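Long-range contacts in geranylgeranyl pyrophosphate synthase (Geoglobus acetivorans, PDB 5JFQ), which builds geranylgeranyl diphosphate, with some farnesyl diphosphate, by adding isopentenyl diphosphate units stepwise to dimethylallyl diphosphate: residues B[74-79]-B[117-122]; B[134-139]-B[187-192]; B[145-150]-B[173-178]; B[182-187]-B[199-204]; B[205-210]-B[288-293]. One frame throughout, in Å; residues are numbered along the deposited sequence.

Overall arrangement
All five interactions join neighbouring helices of the isoprenoid synthase fold. Interactions 2 and 3 both pair helix 130-159 with helix 165-190, at points whose centres lie about 18 Å apart. Interaction 4 carries the packing from helix 165-190 to helix 195-221. It touches interaction 2, about 10 Å away between centres, and shares P187 with it. Interaction 5 continues from there to helix 280-298. Interaction 1 lies about 24 Å from interaction 5 between centres, on the opposite side of the chain's centre, and meets interaction 3 where V76 touches I147. Interactions 1 and 3 hold residues that probably bind substrate: H77, and K175 with T176. Interactions 1, 2 and 3 also touch the second subunit.

Interaction 1 (B[74-79]-B[117-122]); sequences ETVHNF and AEAFEI
T75 lays its side chain over the methyl of A119, with T75 CB 3.7 Å from A119 CB, and so joins two antiparallel helices of the isoprenoid synthase fold. The axes of the short segments approach to 8.6 Å at 175°, and the small A119 suits the point where T75 CA and A119 CA come within 5.4 Å of each other. T75 CG2, anti to the backbone N, comes down beside the same alanine and reaches to within 3.8 Å of A119 CB. The other branch, OG1, lies beside the backbone N and hydrogen-bonds to I71 O one turn back. A buried hydroxyl is thereby satisfied within its own helix, while the carbon side of the threonine serves the packing. V76 adds its CG2 methyl to A119 CB at 3.8 Å, so the alanine methyl is met by two adjacent beta-branched side chains. I122 reaches in one turn further on, its CD1 lying 4.2 Å from T75 OG1 as plain van der Waals packing.

H77, next to V76, probably binds isopentenyl diphosphate; it lies on a side of the helix that does not touch segment 117-122. On the far helix, F120 stacks on F120 of the second subunit, which places the contact just inside the dimer interface. E74 is paired with R46 in a salt bridge. N78 ND2 also reaches back along its helix to E74 O at 2.8 Å, entering from the carbonyl face opposite to the one used by N78 N.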
# COMPACT_ATOMS: atom_id res chain seq x y z
N GLU B 74 8.96 -1.74 -10.56
CA GLU B 74 9.87 -0.69 -10.10
C GLU B 74 9.17 0.24 -9.13
O GLU B 74 9.77 0.71 -8.16
CB GLU B 74 10.43 0.11 -11.27
CG GLU B 74 11.38 1.24 -10.85
CD GLU B 74 12.73 0.74 -10.35
OE1 GLU B 74 12.98 -0.47 -10.40
OE2 GLU B 74 13.55 1.57 -9.89
N THR B 75 7.89 0.50 -9.38
CA THR B 75 7.10 1.33 -8.48
C THR B 75 6.98 0.68 -7.10
O THR B 75 7.16 1.34 -6.07
CB THR B 75 5.74 1.59 -9.11
OG1 THR B 75 5.93 1.98 -10.48
CG2 THR B 75 4.98 2.69 -8.37
N VAL B 76 6.70 -0.63 -7.07
CA VAL B 76 6.72 -1.36 -5.81
C VAL B 76 8.08 -1.21 -5.14
O VAL B 76 8.16 -0.91 -3.94
CB VAL B 76 6.38 -2.85 -6.02
CG1 VAL B 76 6.72 -3.64 -4.74
CG2 VAL B 76 4.92 -3.02 -6.38
N HIS B 77 9.13 -1.38 -5.90
CA HIS B 77 10.43 -1.27 -5.33
C HIS B 77 10.63 0.07 -4.70
O HIS B 77 11.13 0.15 -3.63
CB HIS B 77 11.51 -1.57 -6.35
CG HIS B 77 12.90 -1.55 -5.80
ND1 HIS B 77 13.29 -2.36 -4.76
CD2 HIS B 77 13.97 -0.81 -6.12
CE1 HIS B 77 14.55 -2.12 -4.48
NE2 HIS B 77 14.98 -1.18 -5.28
N ASN B 78 10.23 1.12 -5.38
CA ASN B 78 10.39 2.46 -4.82
C ASN B 78 9.47 2.67 -3.62
O ASN B 78 9.85 3.34 -2.65
CB ASN B 78 10.13 3.51 -5.89
CG ASN B 78 11.34 3.75 -6.76
OD1 ASN B 78 12.03 4.76 -6.62
ND2 ASN B 78 11.61 2.81 -7.65
N PHE B 79 8.27 2.12 -3.67
CA PHE B 79 7.43 2.10 -2.49
C PHE B 79 8.19 1.54 -1.29
O PHE B 79 8.24 2.16 -0.23
CB PHE B 79 6.16 1.30 -2.77
CG PHE B 79 5.68 0.47 -1.60
CD1 PHE B 79 5.23 1.08 -0.45
CD2 PHE B 79 5.66 -0.90 -1.68
CE1 PHE B 79 4.80 0.32 0.62
CE2 PHE B 79 5.22 -1.64 -0.63
CZ PHE B 79 4.79 -1.03 0.53
N ALA B 117 -0.30 2.18 -4.58
CA ALA B 117 -1.50 2.11 -5.41
C ALA B 117 -1.15 2.34 -6.88
O ALA B 117 -1.67 1.64 -7.77
CB ALA B 117 -2.54 3.13 -4.94
N GLU B 118 -0.25 3.29 -7.15
CA GLU B 118 0.07 3.60 -8.53
C GLU B 118 0.59 2.38 -9.26
O GLU B 118 0.30 2.19 -10.45
CB GLU B 118 1.07 4.76 -8.60
CG GLU B 118 0.41 6.13 -8.53
CD GLU B 118 1.41 7.29 -8.48
OE1 GLU B 118 2.49 7.15 -7.84
OE2 GLU B 118 1.10 8.36 -9.08
N ALA B 119 1.28 1.49 -8.54
CA ALA B 119 1.84 0.29 -9.17
C ALA B 119 0.74 -0.64 -9.65
O ALA B 119 0.83 -1.20 -10.75
CB ALA B 119 2.77 -0.45 -8.21
N PHE B 120 -0.30 -0.82 -8.84
CA PHE B 120 -1.39 -1.67 -9.29
C PHE B 120 -2.19 -1.00 -10.41
O PHE B 120 -2.74 -1.70 -11.26
CB PHE B 120 -2.25 -2.05 -8.11
CG PHE B 120 -1.63 -3.09 -7.26
CD1 PHE B 120 -1.66 -4.43 -7.64
CD2 PHE B 120 -0.94 -2.74 -6.11
CE1 PHE B 120 -1.06 -5.39 -6.87
CE2 PHE B 120 -0.33 -3.71 -5.32
CZ PHE B 120 -0.39 -5.04 -5.69
N GLU B 121 -2.24 0.33 -10.44
CA GLU B 121 -2.93 0.96 -11.55
C GLU B 121 -2.11 0.81 -12.83
O GLU B 121 -2.67 0.62 -13.92
CB GLU B 121 -3.20 2.43 -11.27
CG GLU B 121 -3.94 3.10 -12.40
CD GLU B 121 -4.12 4.58 -12.22
OE1 GLU B 121 -3.70 5.12 -11.18
OE2 GLU B 121 -4.67 5.21 -13.15
N ILE B 122 -0.79 0.86 -12.71
CA ILE B 122 0.03 0.73 -13.91
C ILE B 122 0.01 -0.71 -14.40
O ILE B 122 -0.22 -0.97 -15.59
CB ILE B 122 1.45 1.24 -13.63
CG1 ILE B 122 1.40 2.75 -13.43
CG2 ILE B 122 2.37 0.85 -14.79
CD1 ILE B 122 2.65 3.34 -12.76

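Interaction 2 (B[134-139]-B[187-192]); sequences VRAVSK and PAVLFG
V189 has the most surface buried by this contact, and its two methyls are shared between the long side chains of R135 and K139. V189 CG1, anti to the backbone N (chi1 -176°), lies over the centre of one face of the R135 guanidinium, 3.9 Å from R135 CZ. The same methyl also touches R135 CB at 3.8 Å, so the arginine bends round the valine, the bend falling at its third torsion (57°). A flat guanidinium suits this place because its face can lie on a hydrocarbon while its N-H groups point outward along its plane; NH1 makes a weak hydrogen bond to N132 at the edge of the contact. The second methyl, V189 CG2, packs against K139 CD at 3.7 Å. Here the lysine contributes its aliphatic stem, for its ammonium goes on to a salt bridge with E198.

A136 has no branch to put in the way, and this small residue lets the segments come close: its CA is the nearest to V189 CA, 6.2 Å away. Its methyl faces L190, with A136 CB 4.0 Å from L190 CD2. Nearby, L190 O takes a hydrogen bond from N132 ND2, which occupies a carbonyl at the C-terminal end of the helix. Apolar methyls inside, edged by the stems of charged side chains, make this an ordinary helix-to-helix packing of the isoprenoid synthase fold, joining helix 130-159 to the end of helix 165-190 away from the substrate site.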
# COMPACT_ATOMS: atom_id res chain seq x y z
N VAL B 134 -5.17 -10.33 -14.19
CA VAL B 134 -5.69 -10.70 -12.88
C VAL B 134 -4.68 -11.55 -12.13
O VAL B 134 -4.29 -11.23 -11.01
CB VAL B 134 -7.04 -11.41 -13.02
CG1 VAL B 134 -7.47 -11.94 -11.66
CG2 VAL B 134 -8.07 -10.46 -13.56
N ARG B 135 -4.22 -12.63 -12.76
CA ARG B 135 -3.18 -13.45 -12.14
C ARG B 135 -1.94 -12.64 -11.80
O ARG B 135 -1.32 -12.86 -10.76
CB ARG B 135 -2.83 -14.63 -13.04
CG ARG B 135 -3.84 -15.76 -12.98
CD ARG B 135 -3.60 -16.78 -14.08
NE ARG B 135 -2.25 -17.34 -14.05
CZ ARG B 135 -1.44 -17.41 -15.12
NH1 ARG B 135 -1.85 -16.95 -16.30
NH2 ARG B 135 -0.24 -17.95 -15.00
N ALA B 136 -1.55 -11.69 -12.66
CA ALA B 136 -0.38 -10.87 -12.37
C ALA B 136 -0.63 -9.96 -11.18
O ALA B 136 0.27 -9.76 -10.35
CB ALA B 136 0.00 -10.03 -13.59
N VAL B 137 -1.83 -9.40 -11.07
CA VAL B 137 -2.14 -8.59 -9.91
C VAL B 137 -2.11 -9.44 -8.64
O VAL B 137 -1.54 -9.04 -7.61
CB VAL B 137 -3.49 -7.88 -10.11
CG1 VAL B 137 -4.02 -7.34 -8.79
CG2 VAL B 137 -3.35 -6.77 -11.14
N SER B 138 -2.67 -10.65 -8.71
CA SER B 138 -2.71 -11.53 -7.56
C SER B 138 -1.31 -11.93 -7.09
O SER B 138 -1.02 -11.94 -5.88
CB SER B 138 -3.52 -12.78 -7.90
OG SER B 138 -3.42 -13.74 -6.86
N LYS B 139 -0.43 -12.25 -8.05
CA LYS B 139 0.92 -12.68 -7.72
C LYS B 139 1.76 -11.52 -7.17
O LYS B 139 2.48 -11.69 -6.18
CB LYS B 139 1.54 -13.32 -8.95
CG LYS B 139 0.88 -14.68 -9.30
CD LYS B 139 1.20 -15.13 -10.73
CE LYS B 139 0.44 -16.40 -11.12
NZ LYS B 139 0.99 -17.68 -10.57
N PRO B 187 6.36 -11.73 -16.99
CA PRO B 187 6.03 -11.89 -18.42
C PRO B 187 5.51 -13.29 -18.75
O PRO B 187 4.64 -13.43 -19.63
CB PRO B 187 7.36 -11.60 -19.13
CG PRO B 187 8.19 -10.86 -18.15
CD PRO B 187 7.80 -11.44 -16.81
N ALA B 188 5.99 -14.32 -18.05
CA ALA B 188 5.41 -15.64 -18.21
C ALA B 188 3.97 -15.67 -17.76
O ALA B 188 3.15 -16.42 -18.31
CB ALA B 188 6.22 -16.67 -17.42
N VAL B 189 3.63 -14.87 -16.75
CA VAL B 189 2.24 -14.80 -16.32
C VAL B 189 1.42 -14.00 -17.32
O VAL B 189 0.33 -14.42 -17.71
CB VAL B 189 2.14 -14.20 -14.92
CG1 VAL B 189 0.69 -14.23 -14.45
CG2 VAL B 189 3.03 -14.96 -13.97
N LEU B 190 1.95 -12.85 -17.75
CA LEU B 190 1.19 -11.95 -18.60
C LEU B 190 0.86 -12.58 -19.95
O LEU B 190 -0.22 -12.36 -20.50
CB LEU B 190 1.95 -10.63 -18.77
CG LEU B 190 1.80 -9.66 -17.60
CD1 LEU B 190 2.67 -8.41 -17.72
CD2 LEU B 190 0.34 -9.28 -17.46
N PHE B 191 1.78 -13.38 -20.49
CA PHE B 191 1.65 -13.95 -21.83
C PHE B 191 1.47 -15.46 -21.78
O PHE B 191 1.95 -16.17 -22.66
CB PHE B 191 2.86 -13.57 -22.67
CG PHE B 191 3.19 -12.13 -22.56
CD1 PHE B 191 2.17 -11.20 -22.52
CD2 PHE B 191 4.49 -11.71 -22.46
CE1 PHE B 191 2.44 -9.85 -22.40
CE2 PHE B 191 4.77 -10.36 -22.34
CZ PHE B 191 3.74 -9.43 -22.31
N GLY B 192 0.80 -15.95 -20.74
CA GLY B 192 0.27 -17.29 -20.78
C GLY B 192 1.28 -18.39 -21.01
O GLY B 192 0.89 -19.48 -21.46

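Interaction 3 (B[145-150]-B[173-178]); sequences VEICEG and RKKTGV
Beside the probable site of the allylic substrate, in the helical core of the isoprenoid synthase fold, K175 rests its stem on I147, with K175 CD 3.7 Å from I147 O. K175 and T176 probably bind dimethylallyl diphosphate. K175 NZ reaches a salt bridge to D84, itself a probable ligand of magnesium. The helix carrying them has a wider pi-type turn at 173-177, in which V178 N bonds to R173 O at 2.8 Å.

Glycine suits position 150, since a side chain there would point at K174 and K175, whose backbone is close: G150 CA lies 4.3 Å from K175 CA. Almost a turn earlier, I147 packs its CG1 4.1 Å from V178 CG2.

On the outer side E146 reaches over to R173 and K174. Its OE1 takes a weak hydrogen bond from R173 NH2 at 3.1 Å, part of a salt bridge, with the carboxylate and guanidinium planes turned 53° from each other. R173 also pairs with E170, though the place of NH1 is less sure; its charge is probably shared between the two carboxylates. K174 crosses E146 at about a right angle, its CE touching E146 OE2 while NZ lies 4.0 Å from that oxygen and makes its salt bridge with E170. K174 CE also lies 3.3 Å from E149 OE1. A leucine in place of K174 would probably cost E170 this salt-bridge partner and leave the E146 and E149 carboxylates with less balancing charge. E149 OE2 is satisfied by Y33 OH of the second subunit. Acidic and basic side chains thus lie close enough for their charges probably to offset one another on the partly exposed side of the helix pair.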
# COMPACT_ATOMS: atom_id res chain seq x y z
N VAL B 145 2.87 -8.73 -0.00
CA VAL B 145 2.65 -9.22 1.35
C VAL B 145 3.94 -9.83 1.89
O VAL B 145 4.30 -9.62 3.05
CB VAL B 145 1.50 -10.24 1.39
CG1 VAL B 145 1.40 -10.90 2.75
CG2 VAL B 145 0.17 -9.57 1.01
N GLU B 146 4.67 -10.56 1.04
CA GLU B 146 5.85 -11.26 1.51
C GLU B 146 7.00 -10.30 1.79
O GLU B 146 7.71 -10.47 2.78
CB GLU B 146 6.27 -12.32 0.50
CG GLU B 146 5.34 -13.52 0.51
CD GLU B 146 6.09 -14.81 0.25
OE1 GLU B 146 6.25 -15.17 -0.94
OE2 GLU B 146 6.52 -15.46 1.23
N ILE B 147 7.18 -9.28 0.95
CA ILE B 147 8.17 -8.24 1.26
C ILE B 147 7.90 -7.65 2.64
O ILE B 147 8.83 -7.44 3.43
CB ILE B 147 8.17 -7.14 0.18
CG1 ILE B 147 8.33 -7.73 -1.22
CG2 ILE B 147 9.25 -6.09 0.48
CD1 ILE B 147 8.47 -6.68 -2.28
N CYS B 148 6.63 -7.38 2.95
CA CYS B 148 6.28 -6.89 4.27
C CYS B 148 6.60 -7.93 5.34
O CYS B 148 7.13 -7.61 6.40
CB CYS B 148 4.79 -6.52 4.32
SG CYS B 148 4.28 -5.21 3.21
N GLU B 149 6.25 -9.19 5.06
CA GLU B 149 6.63 -10.27 5.96
C GLU B 149 8.14 -10.32 6.13
O GLU B 149 8.64 -10.51 7.24
CB GLU B 149 6.08 -11.60 5.44
CG GLU B 149 4.56 -11.70 5.48
CD GLU B 149 4.05 -13.03 4.96
OE1 GLU B 149 4.86 -13.79 4.39
OE2 GLU B 149 2.83 -13.33 5.11
N GLY B 150 8.89 -10.10 5.04
CA GLY B 150 10.34 -10.11 5.13
C GLY B 150 10.88 -8.95 5.95
O GLY B 150 11.67 -9.15 6.88
N ARG B 173 14.79 -14.18 0.99
CA ARG B 173 13.94 -14.62 -0.11
C ARG B 173 12.70 -13.74 -0.23
O ARG B 173 12.32 -13.33 -1.33
CB ARG B 173 13.56 -16.09 0.11
CG ARG B 173 12.56 -16.65 -0.88
CD ARG B 173 11.78 -17.80 -0.28
NE ARG B 173 10.49 -17.90 -0.93
CZ ARG B 173 9.34 -17.51 -0.39
NH1 ARG B 173 9.32 -17.02 0.84
NH2 ARG B 173 8.21 -17.62 -1.07
N LYS B 174 12.07 -13.42 0.91
CA LYS B 174 10.92 -12.53 0.91
C LYS B 174 11.33 -11.07 0.72
O LYS B 174 10.71 -10.35 -0.07
CB LYS B 174 10.14 -12.68 2.22
CG LYS B 174 9.48 -14.02 2.46
CD LYS B 174 8.60 -13.90 3.70
CE LYS B 174 7.80 -15.15 3.99
NZ LYS B 174 8.62 -16.26 4.55
N LYS B 175 12.36 -10.61 1.44
CA LYS B 175 12.59 -9.18 1.55
C LYS B 175 13.08 -8.58 0.24
O LYS B 175 12.63 -7.50 -0.17
CB LYS B 175 13.58 -8.87 2.68
CG LYS B 175 13.77 -7.36 2.95
CD LYS B 175 12.43 -6.63 3.06
CE LYS B 175 12.56 -5.10 3.07
NZ LYS B 175 13.02 -4.47 1.79
N THR B 176 13.99 -9.27 -0.45
CA THR B 176 14.48 -8.77 -1.72
C THR B 176 14.38 -9.77 -2.87
O THR B 176 14.56 -9.37 -4.02
CB THR B 176 15.93 -8.28 -1.57
OG1 THR B 176 16.74 -9.35 -1.10
CG2 THR B 176 16.01 -7.10 -0.57
N GLY B 177 14.06 -11.03 -2.60
CA GLY B 177 14.07 -12.06 -3.62
C GLY B 177 12.81 -12.16 -4.46
O GLY B 177 12.89 -12.13 -5.70
N VAL B 178 11.64 -12.26 -3.82
CA VAL B 178 10.40 -12.46 -4.57
C VAL B 178 10.14 -11.28 -5.50
O VAL B 178 9.67 -11.48 -6.63
CB VAL B 178 9.20 -12.71 -3.65
CG1 VAL B 178 9.30 -14.09 -2.97
CG2 VAL B 178 9.00 -11.57 -2.64

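Interaction 4 (B[182-187]-B[199-204]); sequences ISASIP and KALWNY
W202 leans across the groove between two antiparallel helices of the isoprenoid synthase fold, and its atoms meet S185 first and I182 last. Its CB lies 3.3 Å from S185 OG. CG, anti to the backbone N (chi1 -177°), sends the indole along the side of helix 165-190. CE3 then comes near S185 CB, at 3.8 Å. At the far end of this contacting edge, CZ3 meets I182, 3.7 Å from I182 CB, while I182 CA lies near the ring plane at its edge. A broad flat ring suits this place, since one residue reaches two positions almost a turn apart; V143 and V178 also pack on it. An alanine in place of W202 would probably open a gap beside I182, V143 and V178.

S185 is small enough to lie at the nearest approach of the backbones, and its hydroxyl has a weak hydrogen bond to E198 O. One residue before W202, L201 CB packs on A184 CB at 3.9 Å, and L201 CD1 lies close to A184 O, whose polar partner is S55 OG. The short A184 side chain suits a place shared by L201 and the ring of Y204. The last contact is at that ring, whose hydroxyl is hydrogen-bonded to L310 O: A184 CB meets its edge near the ring plane, 4.0 Å from Y204 CD2.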
# COMPACT_ATOMS: atom_id res chain seq x y z
N ILE B 182 9.41 -12.11 -9.30
CA ILE B 182 8.25 -11.76 -10.10
C ILE B 182 8.63 -10.84 -11.24
O ILE B 182 7.96 -10.84 -12.28
CB ILE B 182 7.13 -11.16 -9.23
CG1 ILE B 182 5.90 -10.90 -10.09
CG2 ILE B 182 7.60 -9.88 -8.58
CD1 ILE B 182 4.63 -10.72 -9.33
N SER B 183 9.71 -10.07 -11.09
CA SER B 183 10.29 -9.34 -12.23
C SER B 183 10.46 -10.25 -13.44
O SER B 183 10.01 -9.93 -14.55
CB SER B 183 11.64 -8.74 -11.85
OG SER B 183 11.55 -8.00 -10.65
N ALA B 184 11.11 -11.40 -13.24
CA ALA B 184 11.29 -12.38 -14.31
C ALA B 184 10.04 -13.21 -14.52
O ALA B 184 9.72 -13.58 -15.66
CB ALA B 184 12.48 -13.29 -13.98
N SER B 185 9.32 -13.51 -13.44
CA SER B 185 8.14 -14.35 -13.55
C SER B 185 7.06 -13.68 -14.37
O SER B 185 6.40 -14.33 -15.18
CB SER B 185 7.61 -14.68 -12.16
OG SER B 185 7.40 -16.06 -12.01
N ILE B 186 6.87 -12.37 -14.20
CA ILE B 186 5.59 -11.77 -14.59
C ILE B 186 5.35 -11.81 -16.10
O ILE B 186 4.18 -11.96 -16.50
CB ILE B 186 5.43 -10.34 -14.03
CG1 ILE B 186 3.95 -9.95 -14.03
CG2 ILE B 186 6.29 -9.30 -14.74
CD1 ILE B 186 3.66 -8.55 -13.49
N PRO B 187 6.36 -11.73 -16.99
CA PRO B 187 6.03 -11.89 -18.42
C PRO B 187 5.51 -13.29 -18.75
O PRO B 187 4.64 -13.43 -19.63
CB PRO B 187 7.36 -11.60 -19.13
CG PRO B 187 8.19 -10.86 -18.15
CD PRO B 187 7.80 -11.44 -16.81
N LYS B 199 7.59 -20.89 -12.99
CA LYS B 199 8.44 -21.31 -11.89
C LYS B 199 9.91 -21.17 -12.24
O LYS B 199 10.73 -20.84 -11.38
CB LYS B 199 8.11 -22.75 -11.50
N ALA B 200 10.25 -21.38 -13.52
CA ALA B 200 11.65 -21.29 -13.93
C ALA B 200 12.15 -19.85 -13.87
O ALA B 200 13.22 -19.58 -13.32
CB ALA B 200 11.83 -21.86 -15.34
N LEU B 201 11.39 -18.91 -14.43
CA LEU B 201 11.79 -17.51 -14.32
C LEU B 201 11.67 -17.03 -12.89
O LEU B 201 12.46 -16.20 -12.44
CB LEU B 201 10.95 -16.64 -15.24
CG LEU B 201 11.28 -16.87 -16.71
CD1 LEU B 201 10.20 -16.28 -17.61
CD2 LEU B 201 12.64 -16.26 -17.00
N TRP B 202 10.67 -17.55 -12.17
CA TRP B 202 10.55 -17.28 -10.75
C TRP B 202 11.82 -17.68 -10.02
O TRP B 202 12.52 -16.83 -9.46
CB TRP B 202 9.33 -18.04 -10.21
CG TRP B 202 8.97 -17.85 -8.74
CD1 TRP B 202 8.96 -18.81 -7.77
CD2 TRP B 202 8.54 -16.63 -8.09
NE1 TRP B 202 8.56 -18.28 -6.57
CE2 TRP B 202 8.29 -16.95 -6.74
CE3 TRP B 202 8.35 -15.32 -8.52
CZ2 TRP B 202 7.86 -15.99 -5.82
CZ3 TRP B 202 7.92 -14.39 -7.61
CH2 TRP B 202 7.68 -14.72 -6.28
N ASN B 203 12.16 -18.97 -10.06
CA ASN B 203 13.33 -19.46 -9.34
C ASN B 203 14.58 -18.68 -9.71
O ASN B 203 15.38 -18.32 -8.84
CB ASN B 203 13.51 -20.96 -9.61
CG ASN B 203 12.61 -21.82 -8.73
OD1 ASN B 203 11.78 -21.31 -7.99
ND2 ASN B 203 12.79 -23.13 -8.81
N TYR B 204 14.74 -18.37 -11.00
CA TYR B 204 15.86 -17.53 -11.41
C TYR B 204 15.86 -16.20 -10.66
O TYR B 204 16.90 -15.77 -10.14
CB TYR B 204 15.81 -17.29 -12.91
CG TYR B 204 16.64 -16.13 -13.36
CD1 TYR B 204 17.98 -16.29 -13.66
CD2 TYR B 204 16.09 -14.87 -13.51
CE1 TYR B 204 18.75 -15.22 -14.09
CE2 TYR B 204 16.84 -13.80 -13.94
CZ TYR B 204 18.17 -13.98 -14.23
OH TYR B 204 18.92 -12.91 -14.65

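Interaction 5 (B[205-210]-B[288-293]); sequences GIYSGI and REYIEM
The sulfur of M293 sits over the face of the Y207 ring in a Met-aromatic contact, with SD 4.1 Å from the ring centroid and 18° off the normal. Two antiparallel helices of the isoprenoid synthase fold, 195-221 and 280-298, meet here, the axes of their short segments 7.6 Å apart at closest approach. A flexible, polarisable methionine suits this partly open border, where its chain can settle along the tyrosine: M293 CB lies 3.7 Å from Y207 CD2, so the methionine covers the ring with both its base and its sulfur. Y207 turns its CG anti to the carbonyl carbon, which sets the ring against M293 and Y290.

There it meets a second tyrosine. The Y207 and Y290 rings form an oblique pair with planes at 37°, the nearest carbons being CD1 of each, 3.7 Å apart. Y290 in turn receives I210 over one face. I210 CG2, anti to the backbone N, stands 3.8 Å from the Y290 centroid and 19° off its normal, a clear CH-pi contact. I210 also packs on L169 and V172, so the beta-branched residue fills the corner between helices.

Behind the rings, S208 is small and its side chain points away, so the backbone itself becomes the packing surface; its hydroxyl is bonded to Y204 O. Into that surface I291 extends its tip, CD1 lying 3.7 Å from S208 CA and 3.8 Å from Y207 O.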
# COMPACT_ATOMS: atom_id res chain seq x y z
N GLY B 205 14.71 -15.54 -10.60
CA GLY B 205 14.66 -14.23 -9.98
C GLY B 205 14.94 -14.27 -8.50
O GLY B 205 15.65 -13.41 -7.97
N ILE B 206 14.40 -15.26 -7.80
CA ILE B 206 14.66 -15.36 -6.37
C ILE B 206 16.14 -15.58 -6.12
O ILE B 206 16.77 -14.85 -5.34
CB ILE B 206 13.83 -16.48 -5.74
CG1 ILE B 206 12.35 -16.10 -5.73
CG2 ILE B 206 14.34 -16.81 -4.36
CD1 ILE B 206 11.55 -16.98 -6.60
N TYR B 207 16.70 -16.59 -6.77
CA TYR B 207 18.09 -16.93 -6.53
C TYR B 207 18.99 -15.77 -6.89
O TYR B 207 19.92 -15.43 -6.14
CB TYR B 207 18.46 -18.19 -7.31
CG TYR B 207 17.64 -19.36 -6.85
CD1 TYR B 207 17.21 -19.44 -5.54
CD2 TYR B 207 17.28 -20.38 -7.73
CE1 TYR B 207 16.47 -20.49 -5.10
CE2 TYR B 207 16.53 -21.44 -7.29
CZ TYR B 207 16.12 -21.49 -5.97
OH TYR B 207 15.36 -22.55 -5.52
N SER B 208 18.71 -15.11 -8.01
CA SER B 208 19.46 -13.90 -8.32
C SER B 208 19.33 -12.89 -7.19
O SER B 208 20.30 -12.20 -6.86
CB SER B 208 18.98 -13.32 -9.63
OG SER B 208 18.95 -14.35 -10.61
N GLY B 209 18.16 -12.83 -6.55
CA GLY B 209 17.98 -11.87 -5.47
C GLY B 209 18.84 -12.20 -4.27
O GLY B 209 19.59 -11.35 -3.77
N ILE B 210 18.77 -13.44 -3.79
CA ILE B 210 19.52 -13.82 -2.61
C ILE B 210 21.01 -13.62 -2.83
O ILE B 210 21.68 -12.93 -2.06
CB ILE B 210 19.19 -15.27 -2.23
CG1 ILE B 210 17.69 -15.34 -1.95
CG2 ILE B 210 20.03 -15.70 -1.04
CD1 ILE B 210 17.14 -16.72 -1.83
N ARG B 288 27.54 -17.35 -4.78
CA ARG B 288 27.79 -17.90 -6.10
C ARG B 288 26.91 -19.11 -6.37
O ARG B 288 26.41 -19.27 -7.49
CB ARG B 288 29.27 -18.25 -6.27
N GLU B 289 26.71 -19.97 -5.37
CA GLU B 289 25.87 -21.14 -5.64
C GLU B 289 24.40 -20.77 -5.81
O GLU B 289 23.61 -21.61 -6.23
CB GLU B 289 26.03 -22.22 -4.56
CG GLU B 289 26.31 -21.73 -3.17
N TYR B 290 24.03 -19.52 -5.51
CA TYR B 290 22.68 -19.06 -5.81
C TYR B 290 22.56 -18.59 -7.25
O TYR B 290 21.65 -19.01 -7.98
CB TYR B 290 22.28 -17.94 -4.84
CG TYR B 290 21.62 -18.49 -3.61
CD1 TYR B 290 20.40 -19.17 -3.72
CD2 TYR B 290 22.20 -18.37 -2.35
CE1 TYR B 290 19.78 -19.70 -2.60
CE2 TYR B 290 21.59 -18.90 -1.23
CZ TYR B 290 20.38 -19.56 -1.36
OH TYR B 290 19.74 -20.10 -0.27
N ILE B 291 23.47 -17.72 -7.68
CA ILE B 291 23.49 -17.24 -9.06
C ILE B 291 23.56 -18.40 -10.04
O ILE B 291 22.93 -18.38 -11.10
CB ILE B 291 24.67 -16.27 -9.26
CG1 ILE B 291 24.46 -15.04 -8.39
CG2 ILE B 291 24.86 -15.92 -10.73
CD1 ILE B 291 23.04 -14.61 -8.22
N GLU B 292 24.31 -19.44 -9.69
CA GLU B 292 24.36 -20.62 -10.54
C GLU B 292 23.02 -21.34 -10.53
O GLU B 292 22.52 -21.74 -11.59
CB GLU B 292 25.49 -21.54 -10.08
CG GLU B 292 26.86 -20.91 -10.30
CD GLU B 292 27.15 -20.65 -11.77
OE1 GLU B 292 27.09 -21.63 -12.54
OE2 GLU B 292 27.44 -19.48 -12.15
N MET B 293 22.40 -21.47 -9.35
CA MET B 293 21.05 -22.03 -9.29
C MET B 293 20.06 -21.22 -10.11
O MET B 293 19.04 -21.76 -10.56
CB MET B 293 20.60 -22.11 -7.83
CG MET B 293 20.09 -23.47 -7.40
SD MET B 293 19.54 -23.46 -5.66
CE MET B 293 20.89 -22.59 -4.84